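Long-range contacts in peptide ABC transporter, peptide-binding protein (Thermus thermophilus, PDB 2D5W), which binds peptides, captured here with a pentapeptide, and probably serves as the substrate receptor of an ABC transporter: residues 300-305 with 550-555; 332-337 with 372-377; 354-359 with 533-538; 408-413 with 437-442. One frame throughout, in Å; residues are numbered along the deposited sequence.

Interaction 1 of 4, residues 300-305 with 550-555; sequences GAIWEH and RANPYV
Arg550 and Ile302 meet twice: Arg550 N donates to Ile302 O over 2.9 Å, nearly straight at 170° and in the carbonyl plane, and CG2 of Ile302 packs 3.8 Å from CB of Arg550, the two side chains crossing at about a right angle. The same methyl lies over one face of the guanidinium. At the group's edge, OE2 of Glu304 takes NH2 of Arg550 in a 3.0 Å salt bridge; the oxygen lies close to the guanidinium plane, although the carboxylate is turned 51° from it. A bend in the arginine at chi3 brings NH2 round to this oxygen. A leucine in place of Arg550 would probably keep some packing on Ile302 but leave OE2 of Glu304 without this cationic mate. Strands 293-308 and 544-557 are antiparallel neighbours in a mixed sheet, yet strand 302-305, after the corner at Ala301, runs at 115° to 550-555. CD1 of Ile302 presses on the amide of Asn552, 3.2 Å from ND2. Further out, Ile302 and Asn552 both reach a basic side chain of the bound peptide, OD1 of Asn552 accepting a weak hydrogen bond. The other oxygen of Glu304, OE1, is paired with Arg418.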
loop_
_atom_site.group_PDB
_atom_site.type_symbol
_atom_site.label_atom_id
_atom_site.label_comp_id
_atom_site.label_asym_id
_atom_site.label_seq_id
_atom_site.Cartn_x
_atom_site.Cartn_y
_atom_site.Cartn_z
ATOM N N GLY A 300 2.889 -0.518 -12.981
ATOM C CA GLY A 300 2.509 0.371 -11.902
ATOM C C GLY A 300 3.703 0.612 -11.007
ATOM O O GLY A 300 4.801 0.138 -11.289
ATOM N N ALA A 301 3.500 1.359 -9.931
ATOM C CA ALA A 301 4.576 1.637 -8.992
ATOM C C ALA A 301 4.498 0.532 -7.947
ATOM O O ALA A 301 4.015 0.736 -6.836
ATOM C CB ALA A 301 4.371 3.004 -8.356
ATOM N N ILE A 302 4.979 -0.644 -8.334
ATOM C CA ILE A 302 4.961 -1.833 -7.491
ATOM C C ILE A 302 6.409 -2.278 -7.344
ATOM O O ILE A 302 7.015 -2.805 -8.280
ATOM C CB ILE A 302 4.125 -2.937 -8.159
ATOM C CG1 ILE A 302 2.761 -2.367 -8.570
ATOM C CG2 ILE A 302 3.937 -4.103 -7.196
ATOM C CD1 ILE A 302 2.029 -3.197 -9.605
ATOM N N TRP A 303 6.948 -2.080 -6.150
ATOM C CA TRP A 303 8.348 -2.361 -5.890
ATOM C C TRP A 303 8.614 -3.554 -4.984
ATOM O O TRP A 303 8.448 -3.469 -3.761
ATOM C CB TRP A 303 8.980 -1.086 -5.317
ATOM C CG TRP A 303 10.424 -1.183 -4.951
ATOM C CD1 TRP A 303 11.465 -1.506 -5.773
ATOM C CD2 TRP A 303 10.992 -0.914 -3.667
ATOM N NE1 TRP A 303 12.651 -1.455 -5.077
ATOM C CE2 TRP A 303 12.388 -1.092 -3.781
ATOM C CE3 TRP A 303 10.456 -0.536 -2.430
ATOM C CZ2 TRP A 303 13.256 -0.907 -2.701
ATOM C CZ3 TRP A 303 11.317 -0.352 -1.358
ATOM C CH2 TRP A 303 12.703 -0.538 -1.500
ATOM N N GLU A 304 9.016 -4.667 -5.595
ATOM C CA GLU A 304 9.345 -5.878 -4.847
ATOM C C GLU A 304 10.717 -5.611 -4.231
ATOM O O GLU A 304 11.662 -5.221 -4.927
ATOM C CB GLU A 304 9.399 -7.092 -5.778
ATOM C CG GLU A 304 9.557 -8.428 -5.049
ATOM C CD GLU A 304 8.291 -8.900 -4.340
ATOM O OE1 GLU A 304 8.386 -9.882 -3.570
ATOM O OE2 GLU A 304 7.207 -8.313 -4.552
ATOM N N HIS A 305 10.829 -5.835 -2.927
ATOM C CA HIS A 305 12.065 -5.528 -2.225
ATOM C C HIS A 305 12.181 -6.362 -0.956
ATOM O O HIS A 305 11.257 -7.093 -0.589
ATOM C CB HIS A 305 12.037 -4.058 -1.816
ATOM C CG HIS A 305 10.988 -3.763 -0.792
ATOM N ND1 HIS A 305 9.642 -3.743 -1.092
ATOM C CD2 HIS A 305 11.076 -3.604 0.550
ATOM C CE1 HIS A 305 8.947 -3.594 0.023
ATOM N NE2 HIS A 305 9.794 -3.509 1.034
ATOM N N ARG A 550 7.315 -4.444 -10.663
ATOM C CA ARG A 550 6.257 -5.310 -11.167
ATOM C C ARG A 550 5.165 -4.673 -12.004
ATOM O O ARG A 550 4.950 -3.463 -11.972
ATOM C CB ARG A 550 5.590 -6.016 -9.983
ATOM C CG ARG A 550 6.509 -6.967 -9.251
ATOM C CD ARG A 550 5.939 -7.417 -7.918
ATOM N NE ARG A 550 4.617 -8.023 -8.042
ATOM C CZ ARG A 550 3.967 -8.576 -7.027
ATOM N NH1 ARG A 550 2.766 -9.110 -7.213
ATOM N NH2 ARG A 550 4.521 -8.596 -5.820
ATOM N N ALA A 551 4.488 -5.531 -12.758
ATOM C CA ALA A 551 3.340 -5.163 -13.577
ATOM C C ALA A 551 2.287 -6.172 -13.126
ATOM O O ALA A 551 2.589 -7.359 -12.966
ATOM C CB ALA A 551 3.641 -5.339 -15.059
ATOM N N ASN A 552 1.064 -5.707 -12.895
ATOM C CA ASN A 552 -0.006 -6.593 -12.446
ATOM C C ASN A 552 -0.731 -7.272 -13.595
ATOM O O ASN A 552 -1.140 -6.619 -14.556
ATOM C CB ASN A 552 -1.068 -5.833 -11.641
ATOM C CG ASN A 552 -0.567 -5.343 -10.296
ATOM O OD1 ASN A 552 0.226 -6.008 -9.633
ATOM N ND2 ASN A 552 -1.056 -4.183 -9.874
ATOM N N PRO A 553 -0.887 -8.600 -13.519
ATOM C CA PRO A 553 -1.599 -9.292 -14.593
ATOM C C PRO A 553 -3.079 -9.320 -14.208
ATOM O O PRO A 553 -3.420 -9.527 -13.041
ATOM C CB PRO A 553 -0.974 -10.681 -14.581
ATOM C CG PRO A 553 -0.695 -10.899 -13.127
ATOM C CD PRO A 553 -0.164 -9.556 -12.658
ATOM N N TYR A 554 -3.952 -9.075 -15.178
ATOM C CA TYR A 554 -5.388 -9.110 -14.940
ATOM C C TYR A 554 -6.041 -10.081 -15.906
ATOM O O TYR A 554 -5.742 -10.069 -17.101
ATOM C CB TYR A 554 -6.014 -7.724 -15.115
ATOM C CG TYR A 554 -5.623 -6.748 -14.035
ATOM C CD1 TYR A 554 -4.649 -5.781 -14.262
ATOM C CD2 TYR A 554 -6.205 -6.818 -12.771
ATOM C CE1 TYR A 554 -4.264 -4.904 -13.254
ATOM C CE2 TYR A 554 -5.826 -5.951 -11.760
ATOM C CZ TYR A 554 -4.857 -4.999 -12.007
ATOM O OH TYR A 554 -4.479 -4.140 -11.003
ATOM N N VAL A 555 -6.906 -10.940 -15.379
ATOM C CA VAL A 555 -7.634 -11.908 -16.194
ATOM C C VAL A 555 -9.082 -11.466 -16.072
ATOM O O VAL A 555 -9.639 -11.427 -14.973
ATOM C CB VAL A 555 -7.454 -13.341 -15.664
ATOM C CG1 VAL A 555 -8.164 -14.330 -16.585
ATOM C CG2 VAL A 555 -5.969 -13.671 -15.582
#

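Interaction 2 of 4, residues 332-337 with 372-377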
loop_
_atom_site.group_PDB
_atom_site.type_symbol
_atom_site.label_atom_id
_atom_site.label_comp_id
_atom_site.label_asym_id
_atom_site.label_seq_id
_atom_site.Cartn_x
_atom_site.Cartn_y
_atom_site.Cartn_z
ATOM N N LEU A 332 23.205 -8.095 -1.047
ATOM C CA LEU A 332 22.696 -7.798 -2.382
ATOM C C LEU A 332 23.589 -8.379 -3.478
ATOM O O LEU A 332 23.089 -8.858 -4.500
ATOM C CB LEU A 332 22.515 -6.286 -2.575
ATOM C CG LEU A 332 21.706 -5.882 -3.819
ATOM C CD1 LEU A 332 20.366 -6.614 -3.833
ATOM C CD2 LEU A 332 21.493 -4.374 -3.835
ATOM N N HIS A 333 24.906 -8.337 -3.274
ATOM C CA HIS A 333 25.839 -8.899 -4.254
ATOM C C HIS A 333 25.649 -10.414 -4.360
ATOM O O HIS A 333 26.041 -11.027 -5.357
ATOM C CB HIS A 333 27.297 -8.618 -3.862
ATOM C CG HIS A 333 27.803 -7.274 -4.289
ATOM N ND1 HIS A 333 27.761 -6.839 -5.595
ATOM C CD2 HIS A 333 28.418 -6.292 -3.586
ATOM C CE1 HIS A 333 28.330 -5.648 -5.681
ATOM N NE2 HIS A 333 28.737 -5.295 -4.475
ATOM N N ALA A 334 25.058 -11.014 -3.329
ATOM C CA ALA A 334 24.825 -12.456 -3.315
ATOM C C ALA A 334 23.451 -12.844 -3.857
ATOM O O ALA A 334 23.136 -14.027 -3.954
ATOM C CB ALA A 334 25.001 -12.996 -1.903
ATOM N N LEU A 335 22.629 -11.852 -4.191
ATOM C CA LEU A 335 21.302 -12.115 -4.742
ATOM C C LEU A 335 21.398 -11.997 -6.259
ATOM O O LEU A 335 21.643 -10.914 -6.792
ATOM C CB LEU A 335 20.280 -11.107 -4.205
ATOM C CG LEU A 335 20.142 -11.012 -2.681
ATOM C CD1 LEU A 335 18.945 -10.137 -2.338
ATOM C CD2 LEU A 335 19.966 -12.398 -2.075
ATOM N N ASN A 336 21.222 -13.112 -6.962
ATOM C CA ASN A 336 21.310 -13.088 -8.414
ATOM C C ASN A 336 19.989 -12.602 -8.989
ATOM O O ASN A 336 19.218 -13.367 -9.570
ATOM C CB ASN A 336 21.642 -14.478 -8.952
ATOM C CG ASN A 336 21.959 -14.458 -10.427
ATOM O OD1 ASN A 336 21.944 -13.401 -11.062
ATOM N ND2 ASN A 336 22.253 -15.626 -10.985
ATOM N N ARG A 337 19.745 -11.306 -8.826
ATOM C CA ARG A 337 18.512 -10.689 -9.289
ATOM C C ARG A 337 18.333 -10.736 -10.800
ATOM O O ARG A 337 17.239 -11.022 -11.289
ATOM C CB ARG A 337 18.444 -9.243 -8.788
ATOM C CG ARG A 337 18.430 -9.134 -7.267
ATOM C CD ARG A 337 18.473 -7.688 -6.819
ATOM N NE ARG A 337 19.732 -7.054 -7.199
ATOM C CZ ARG A 337 19.902 -5.743 -7.329
ATOM N NH1 ARG A 337 21.083 -5.260 -7.681
ATOM N NH2 ARG A 337 18.891 -4.912 -7.115
ATOM N N PHE A 372 25.526 -9.245 -9.360
ATOM C CA PHE A 372 25.681 -10.525 -8.687
ATOM C C PHE A 372 27.161 -10.893 -8.715
ATOM O O PHE A 372 27.740 -11.079 -9.785
ATOM C CB PHE A 372 24.860 -11.594 -9.406
ATOM C CG PHE A 372 25.006 -12.967 -8.816
ATOM C CD1 PHE A 372 24.706 -13.199 -7.479
ATOM C CD2 PHE A 372 25.446 -14.028 -9.598
ATOM C CE1 PHE A 372 24.842 -14.470 -6.928
ATOM C CE2 PHE A 372 25.585 -15.304 -9.056
ATOM C CZ PHE A 372 25.283 -15.525 -7.719
ATOM N N ASP A 373 27.771 -10.979 -7.538
ATOM C CA ASP A 373 29.189 -11.320 -7.427
ATOM C C ASP A 373 29.465 -11.853 -6.028
ATOM O O ASP A 373 29.628 -11.084 -5.077
ATOM C CB ASP A 373 30.054 -10.083 -7.673
ATOM C CG ASP A 373 31.532 -10.416 -7.786
ATOM O OD1 ASP A 373 31.995 -11.347 -7.098
ATOM O OD2 ASP A 373 32.233 -9.733 -8.560
ATOM N N LEU A 374 29.525 -13.173 -5.905
ATOM C CA LEU A 374 29.767 -13.794 -4.613
ATOM C C LEU A 374 31.134 -13.444 -4.034
ATOM O O LEU A 374 31.300 -13.400 -2.819
ATOM C CB LEU A 374 29.608 -15.312 -4.722
ATOM C CG LEU A 374 28.200 -15.788 -5.098
ATOM C CD1 LEU A 374 28.175 -17.306 -5.160
ATOM C CD2 LEU A 374 27.190 -15.285 -4.077
ATOM N N LYS A 375 32.110 -13.190 -4.899
ATOM C CA LYS A 375 33.443 -12.835 -4.426
ATOM C C LYS A 375 33.404 -11.512 -3.671
ATOM O O LYS A 375 34.021 -11.372 -2.613
ATOM C CB LYS A 375 34.422 -12.735 -5.598
ATOM C CG LYS A 375 34.721 -14.064 -6.270
ATOM C CD LYS A 375 35.714 -13.901 -7.412
ATOM C CE LYS A 375 37.046 -13.345 -6.925
ATOM N NZ LYS A 375 37.690 -14.235 -5.920
ATOM N N LYS A 376 32.680 -10.538 -4.215
ATOM C CA LYS A 376 32.568 -9.239 -3.562
ATOM C C LYS A 376 31.842 -9.379 -2.229
ATOM O O LYS A 376 32.215 -8.750 -1.241
ATOM C CB LYS A 376 31.830 -8.239 -4.457
ATOM C CG LYS A 376 32.666 -7.708 -5.608
ATOM C CD LYS A 376 31.957 -6.570 -6.329
ATOM C CE LYS A 376 32.843 -5.970 -7.408
ATOM N NZ LYS A 376 32.180 -4.826 -8.093
ATOM N N ALA A 377 30.805 -10.210 -2.203
ATOM C CA ALA A 377 30.046 -10.429 -0.977
ATOM C C ALA A 377 30.954 -11.031 0.092
ATOM O O ALA A 377 30.960 -10.587 1.238
ATOM C CB ALA A 377 28.861 -11.356 -1.245
#
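Phe372 lays its ring against Asn336: CB of Asn336 sits over the ring centre, 3.6 Å from the centroid, and the asparagine amide, 5° from parallel to the ring, stacks on the same face. With CG anti to the backbone nitrogen (chi1 177°), the ring also presents its edge to Ala334, CE1 lying 3.5 Å from Ala334 O. Replacing Phe372 by an alanine would probably leave the Asn336 amide without its flat partner and open a gap beside Ala334. In the amide itself, OD1 of Asn336 caps Gly339 N, which helps hold it flat on the ring. Asp373 follows with the hydrogen bond that joins the backbones, its N giving 2.8 Å to His333 O at 160° and in the carbonyl plane. Its own OD1 turns to the helix that starts after it and accepts from Lys376 N at 3.1 Å, and weakly from Lys375 N. CD2 of Leu374 touches CB of Ala334 at 3.8 Å. Lys376 stretches its extended chain over one face of the imidazole, CD standing 4.1 Å from the centroid of the His333 ring, while its NZ pairs with Glu371, whose carbonyl also receives ND1 of His333. Ala377 closes the patch, CB to CB of His333 at 4.1 Å. The arrangement is an aspartate N-cap at the start of helix 374-383, docked on the C-terminal end of helix 325-333.

Interaction 3 of 4, residues 354-359 with 533-538; sequences TWIAPV and RAQEIW
Thr354 and Gln535 form the polar core of this contact: OG1 of Thr354 donates to OE1 of Gln535 over 2.7 Å, arriving in the carbonyl plane on a lone pair, with a C=O...O angle of 113°. The packing is close on the tryptophan side too. CE3 of Trp355 lies over one face of Trp538, 3.6 Å from CD1 of that residue, offset toward the rim; the two ring planes are 46° apart. Trp355 gets there through a chi1 of 84°, which sets CG between the backbone N and the carbonyl carbon and sends the indole to the helix. CZ3 of the same indole rests 3.6 Å from CG of Gln535, so the glutamine chain is wedged between ring and threonine. Phe479 meets both indoles edge-to-face, and NE1 of Trp355 is bonded to Glu474. Looser is the flank at Ile356, where CD1 brushes the amide, 3.8 Å from NE2 of Gln535. Beyond it the 354-359 loop leaves helix 524-541 and reaches the solvent at Pro358, as the helix does at Arg533. Chemically, the Gln535 amide is fully engaged: OE1 also accepts from Asn364 N, and NE2 donates to the carbonyls of Leu362 and Phe531. These bonds fix its rotation in a buried setting, whereas the backbone N of Trp355 is buried without a partner.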
loop_
_atom_site.group_PDB
_atom_site.type_symbol
_atom_site.label_atom_id
_atom_site.label_comp_id
_atom_site.label_asym_id
_atom_site.label_seq_id
_atom_site.Cartn_x
_atom_site.Cartn_y
_atom_site.Cartn_z
ATOM N N THR A 354 16.485 1.198 -7.184
ATOM C CA THR A 354 15.974 2.296 -6.370
ATOM C C THR A 354 14.545 1.926 -5.954
ATOM O O THR A 354 14.032 0.898 -6.395
ATOM C CB THR A 354 16.008 3.620 -7.169
ATOM O OG1 THR A 354 15.508 4.683 -6.356
ATOM C CG2 THR A 354 15.185 3.510 -8.440
ATOM N N TRP A 355 13.904 2.739 -5.112
ATOM C CA TRP A 355 12.550 2.425 -4.640
ATOM C C TRP A 355 11.421 3.048 -5.447
ATOM O O TRP A 355 10.259 2.676 -5.268
ATOM C CB TRP A 355 12.397 2.816 -3.160
ATOM C CG TRP A 355 12.048 4.267 -2.920
ATOM C CD1 TRP A 355 10.793 4.805 -2.816
ATOM C CD2 TRP A 355 12.964 5.363 -2.797
ATOM N NE1 TRP A 355 10.873 6.166 -2.642
ATOM C CE2 TRP A 355 12.192 6.536 -2.628
ATOM C CE3 TRP A 355 14.360 5.470 -2.817
ATOM C CZ2 TRP A 355 12.772 7.800 -2.481
ATOM C CZ3 TRP A 355 14.936 6.728 -2.670
ATOM C CH2 TRP A 355 14.142 7.876 -2.507
ATOM N N ILE A 356 11.758 3.983 -6.333
ATOM C CA ILE A 356 10.760 4.657 -7.162
ATOM C C ILE A 356 10.680 3.984 -8.531
ATOM O O ILE A 356 11.676 3.909 -9.247
ATOM C CB ILE A 356 11.116 6.155 -7.338
ATOM C CG1 ILE A 356 11.145 6.841 -5.969
ATOM C CG2 ILE A 356 10.105 6.827 -8.258
ATOM C CD1 ILE A 356 11.529 8.311 -6.013
ATOM N N ALA A 357 9.496 3.496 -8.892
ATOM C CA ALA A 357 9.300 2.811 -10.166
ATOM C C ALA A 357 9.383 3.750 -11.367
ATOM O O ALA A 357 9.065 4.936 -11.264
ATOM C CB ALA A 357 7.955 2.086 -10.163
ATOM N N PRO A 358 9.811 3.223 -12.525
ATOM C CA PRO A 358 9.941 4.008 -13.757
ATOM C C PRO A 358 8.684 4.767 -14.188
ATOM O O PRO A 358 8.786 5.802 -14.846
ATOM C CB PRO A 358 10.368 2.964 -14.785
ATOM C CG PRO A 358 11.201 2.029 -13.967
ATOM C CD PRO A 358 10.378 1.873 -12.705
ATOM N N VAL A 359 7.503 4.263 -13.831
ATOM C CA VAL A 359 6.269 4.951 -14.208
ATOM C C VAL A 359 6.203 6.340 -13.581
ATOM O O VAL A 359 5.463 7.203 -14.051
ATOM C CB VAL A 359 5.000 4.155 -13.804
ATOM C CG1 VAL A 359 4.913 2.869 -14.612
ATOM C CG2 VAL A 359 5.011 3.857 -12.321
ATOM N N ARG A 533 19.175 12.980 -6.258
ATOM C CA ARG A 533 20.287 12.997 -5.318
ATOM C C ARG A 533 19.945 12.099 -4.131
ATOM O O ARG A 533 20.800 11.372 -3.630
ATOM C CB ARG A 533 20.570 14.429 -4.850
ATOM C CG ARG A 533 20.612 15.447 -5.988
ATOM C CD ARG A 533 21.329 14.895 -7.214
ATOM N NE ARG A 533 20.910 15.567 -8.442
ATOM C CZ ARG A 533 21.209 15.142 -9.664
ATOM N NH1 ARG A 533 20.786 15.817 -10.726
ATOM N NH2 ARG A 533 21.928 14.039 -9.830
ATOM N N ALA A 534 18.691 12.141 -3.689
ATOM C CA ALA A 534 18.262 11.306 -2.574
ATOM C C ALA A 534 18.402 9.825 -2.935
ATOM O O ALA A 534 18.816 9.012 -2.106
ATOM C CB ALA A 534 16.817 11.622 -2.201
ATOM N N GLN A 535 18.061 9.477 -4.172
ATOM C CA GLN A 535 18.164 8.088 -4.613
ATOM C C GLN A 535 19.618 7.622 -4.700
ATOM O O GLN A 535 19.909 6.450 -4.467
ATOM C CB GLN A 535 17.451 7.901 -5.955
ATOM C CG GLN A 535 15.929 7.989 -5.840
ATOM C CD GLN A 535 15.229 7.993 -7.187
ATOM O OE1 GLN A 535 15.051 6.952 -7.824
ATOM N NE2 GLN A 535 14.838 9.180 -7.637
ATOM N N GLU A 536 20.529 8.536 -5.028
ATOM C CA GLU A 536 21.947 8.189 -5.103
ATOM C C GLU A 536 22.433 7.785 -3.710
ATOM O O GLU A 536 23.137 6.786 -3.551
ATOM C CB GLU A 536 22.768 9.379 -5.613
ATOM C CG GLU A 536 22.592 9.695 -7.094
ATOM C CD GLU A 536 23.430 8.804 -8.003
ATOM O OE1 GLU A 536 23.333 8.960 -9.239
ATOM O OE2 GLU A 536 24.188 7.954 -7.491
ATOM N N ILE A 537 22.056 8.565 -2.702
ATOM C CA ILE A 537 22.442 8.270 -1.328
ATOM C C ILE A 537 21.803 6.955 -0.887
ATOM O O ILE A 537 22.453 6.102 -0.284
ATOM C CB ILE A 537 21.991 9.401 -0.378
ATOM C CG1 ILE A 537 22.787 10.673 -0.682
ATOM C CG2 ILE A 537 22.178 8.979 1.072
ATOM C CD1 ILE A 537 22.275 11.903 0.032
ATOM N N TRP A 538 20.522 6.795 -1.204
ATOM C CA TRP A 538 19.771 5.595 -0.859
ATOM C C TRP A 538 20.472 4.343 -1.393
ATOM O O TRP A 538 20.632 3.353 -0.676
ATOM C CB TRP A 538 18.360 5.697 -1.452
ATOM C CG TRP A 538 17.415 4.594 -1.058
ATOM C CD1 TRP A 538 16.484 4.627 -0.059
ATOM C CD2 TRP A 538 17.311 3.298 -1.660
ATOM N NE1 TRP A 538 15.803 3.433 -0.003
ATOM C CE2 TRP A 538 16.293 2.598 -0.974
ATOM C CE3 TRP A 538 17.979 2.658 -2.715
ATOM C CZ2 TRP A 538 15.927 1.288 -1.306
ATOM C CZ3 TRP A 538 17.615 1.356 -3.045
ATOM C CH2 TRP A 538 16.599 0.686 -2.342
#

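Interaction 4 of 4, residues 408-413 with 437-442; sequences EYVTTA and KINNAP
Backbone bonds pair Tyr409 with its neighbours on the adjoining strand: Tyr409 N donates to Lys437 O over 2.9 Å, and Asn439 N returns a 3.0 Å bond to Tyr409 O. This is parallel pairing, in register at Glu408 with Lys437 and Tyr409 with Ile438. It is the joint of a beta-alpha-beta crossover in which helix 416-431 links the two strands. Past the strand ends the backbones meet again, through a bond from Ala413 N to Ala441 O at 2.9 Å and a weak one from Ala441 N to Thr411 O. Among the side-chain bonds, ND2 of Asn439 reaches OE1 of Glu408 over 2.8 Å at 155°; the donor stands above the carboxylate plane, while the oxygen stays near the amide plane. With CG anti to the backbone N (chi1 -176°) and an extended chain, Glu408 carries its carboxylate to this amide. OD1 of Asn440 accepts weakly from Thr411 N, and its ND2 holds Gln422 of the crossover helix. Apolar contact is slight, CB of Tyr409 lying 4.3 Å from CD1 of Ile438. Chemically, two asparagines take over where regular pairing stops, one gripping a strand carboxylate and the other standing in, weakly, for a backbone acceptor.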
loop_
_atom_site.group_PDB
_atom_site.type_symbol
_atom_site.label_atom_id
_atom_site.label_comp_id
_atom_site.label_asym_id
_atom_site.label_seq_id
_atom_site.Cartn_x
_atom_site.Cartn_y
_atom_site.Cartn_z
ATOM N N GLU A 408 16.740 -14.476 9.461
ATOM C CA GLU A 408 15.326 -14.747 9.248
ATOM C C GLU A 408 14.925 -14.160 7.897
ATOM O O GLU A 408 15.384 -13.082 7.526
ATOM C CB GLU A 408 14.488 -14.108 10.360
ATOM C CG GLU A 408 13.001 -14.430 10.258
ATOM C CD GLU A 408 12.159 -13.726 11.307
ATOM O OE1 GLU A 408 11.492 -14.423 12.098
ATOM O OE2 GLU A 408 12.152 -12.477 11.339
ATOM N N TYR A 409 14.078 -14.874 7.162
ATOM C CA TYR A 409 13.614 -14.416 5.851
ATOM C C TYR A 409 12.108 -14.646 5.821
ATOM O O TYR A 409 11.629 -15.778 5.687
ATOM C CB TYR A 409 14.329 -15.211 4.753
ATOM C CG TYR A 409 14.225 -14.686 3.330
ATOM C CD1 TYR A 409 15.092 -15.167 2.352
ATOM C CD2 TYR A 409 13.248 -13.764 2.945
ATOM C CE1 TYR A 409 14.999 -14.754 1.030
ATOM C CE2 TYR A 409 13.143 -13.342 1.608
ATOM C CZ TYR A 409 14.026 -13.847 0.660
ATOM O OH TYR A 409 13.954 -13.472 -0.665
ATOM N N VAL A 410 11.376 -13.549 5.970
ATOM C CA VAL A 410 9.924 -13.560 6.006
ATOM C C VAL A 410 9.282 -13.087 4.715
ATOM O O VAL A 410 9.750 -12.143 4.092
ATOM C CB VAL A 410 9.398 -12.610 7.117
ATOM C CG1 VAL A 410 7.877 -12.585 7.120
ATOM C CG2 VAL A 410 9.940 -13.030 8.466
ATOM N N THR A 411 8.220 -13.767 4.303
ATOM C CA THR A 411 7.446 -13.314 3.160
ATOM C C THR A 411 6.047 -13.895 3.297
ATOM O O THR A 411 5.745 -14.594 4.270
ATOM C CB THR A 411 8.074 -13.677 1.785
ATOM O OG1 THR A 411 7.471 -12.851 0.776
ATOM C CG2 THR A 411 7.851 -15.141 1.425
ATOM N N THR A 412 5.189 -13.575 2.338
ATOM C CA THR A 412 3.808 -14.034 2.335
ATOM C C THR A 412 3.684 -15.497 1.932
ATOM O O THR A 412 3.928 -15.856 0.773
ATOM C CB THR A 412 2.965 -13.198 1.360
ATOM O OG1 THR A 412 3.594 -13.210 0.073
ATOM C CG2 THR A 412 2.840 -11.758 1.834
ATOM N N ALA A 413 3.291 -16.335 2.884
ATOM C CA ALA A 413 3.112 -17.758 2.624
ATOM C C ALA A 413 2.053 -17.945 1.544
ATOM O O ALA A 413 1.068 -17.206 1.496
ATOM C CB ALA A 413 2.683 -18.476 3.903
ATOM N N LYS A 437 16.656 -18.685 7.423
ATOM C CA LYS A 437 15.618 -19.352 8.189
ATOM C C LYS A 437 14.297 -18.794 7.687
ATOM O O LYS A 437 13.941 -17.649 7.968
ATOM C CB LYS A 437 15.765 -19.076 9.685
ATOM C CG LYS A 437 14.712 -19.785 10.529
ATOM C CD LYS A 437 14.914 -19.535 12.014
ATOM C CE LYS A 437 13.877 -20.278 12.844
ATOM N NZ LYS A 437 12.487 -19.866 12.507
ATOM N N ILE A 438 13.585 -19.608 6.920
ATOM C CA ILE A 438 12.305 -19.211 6.356
ATOM C C ILE A 438 11.245 -19.097 7.442
ATOM O O ILE A 438 11.106 -19.984 8.282
ATOM C CB ILE A 438 11.823 -20.245 5.312
ATOM C CG1 ILE A 438 12.898 -20.451 4.243
ATOM C CG2 ILE A 438 10.516 -19.784 4.684
ATOM C CD1 ILE A 438 13.232 -19.208 3.448
ATOM N N ASN A 439 10.501 -17.999 7.432
ATOM C CA ASN A 439 9.438 -17.798 8.407
ATOM C C ASN A 439 8.325 -17.014 7.730
ATOM O O ASN A 439 8.228 -15.797 7.867
ATOM C CB ASN A 439 9.963 -17.045 9.631
ATOM C CG ASN A 439 8.892 -16.830 10.673
ATOM O OD1 ASN A 439 7.900 -17.559 10.714
ATOM N ND2 ASN A 439 9.086 -15.835 11.531
ATOM N N ASN A 440 7.487 -17.733 6.992
ATOM C CA ASN A 440 6.400 -17.118 6.249
ATOM C C ASN A 440 5.044 -17.254 6.923
ATOM O O ASN A 440 4.814 -18.168 7.716
ATOM C CB ASN A 440 6.322 -17.724 4.847
ATOM C CG ASN A 440 7.631 -17.619 4.086
ATOM O OD1 ASN A 440 8.461 -16.746 4.355
ATOM N ND2 ASN A 440 7.813 -18.502 3.112
ATOM N N ALA A 441 4.146 -16.336 6.589
ATOM C CA ALA A 441 2.796 -16.339 7.135
ATOM C C ALA A 441 1.891 -15.606 6.151
ATOM O O ALA A 441 2.372 -14.958 5.223
ATOM C CB ALA A 441 2.776 -15.654 8.506
ATOM N N PRO A 442 0.568 -15.699 6.333
ATOM C CA PRO A 442 -0.357 -15.017 5.420
ATOM C C PRO A 442 -0.241 -13.497 5.452
ATOM O O PRO A 442 0.217 -12.911 6.439
ATOM C CB PRO A 442 -1.734 -15.468 5.912
ATOM C CG PRO A 442 -1.467 -16.776 6.586
ATOM C CD PRO A 442 -0.170 -16.520 7.309
#

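From the N terminus, segment 300-305 opens first and is met last, by 550-555, so interaction 1 closes the longest loop and the other three nest inside it. Interaction 2 opens at 332-337, interaction 3 at 354-359; 372-377 then closes interaction 2, so these two cross. Interaction 4, 408-413 with 437-442, follows interaction 2 in series and is nested within interaction 3, which 533-538 closes. Helix 524-541 runs on into strand 544-557, and interactions 1 and 3 touch, NE1 of Trp303 lying 3.0 Å from Thr354 O. Interactions 1 and 4 reach the same mixed sheet, their centres about 20 Å apart, while interaction 2 joins helices 325-333 and 374-383 and interaction 3 sets loop 354-359 against helix 524-541.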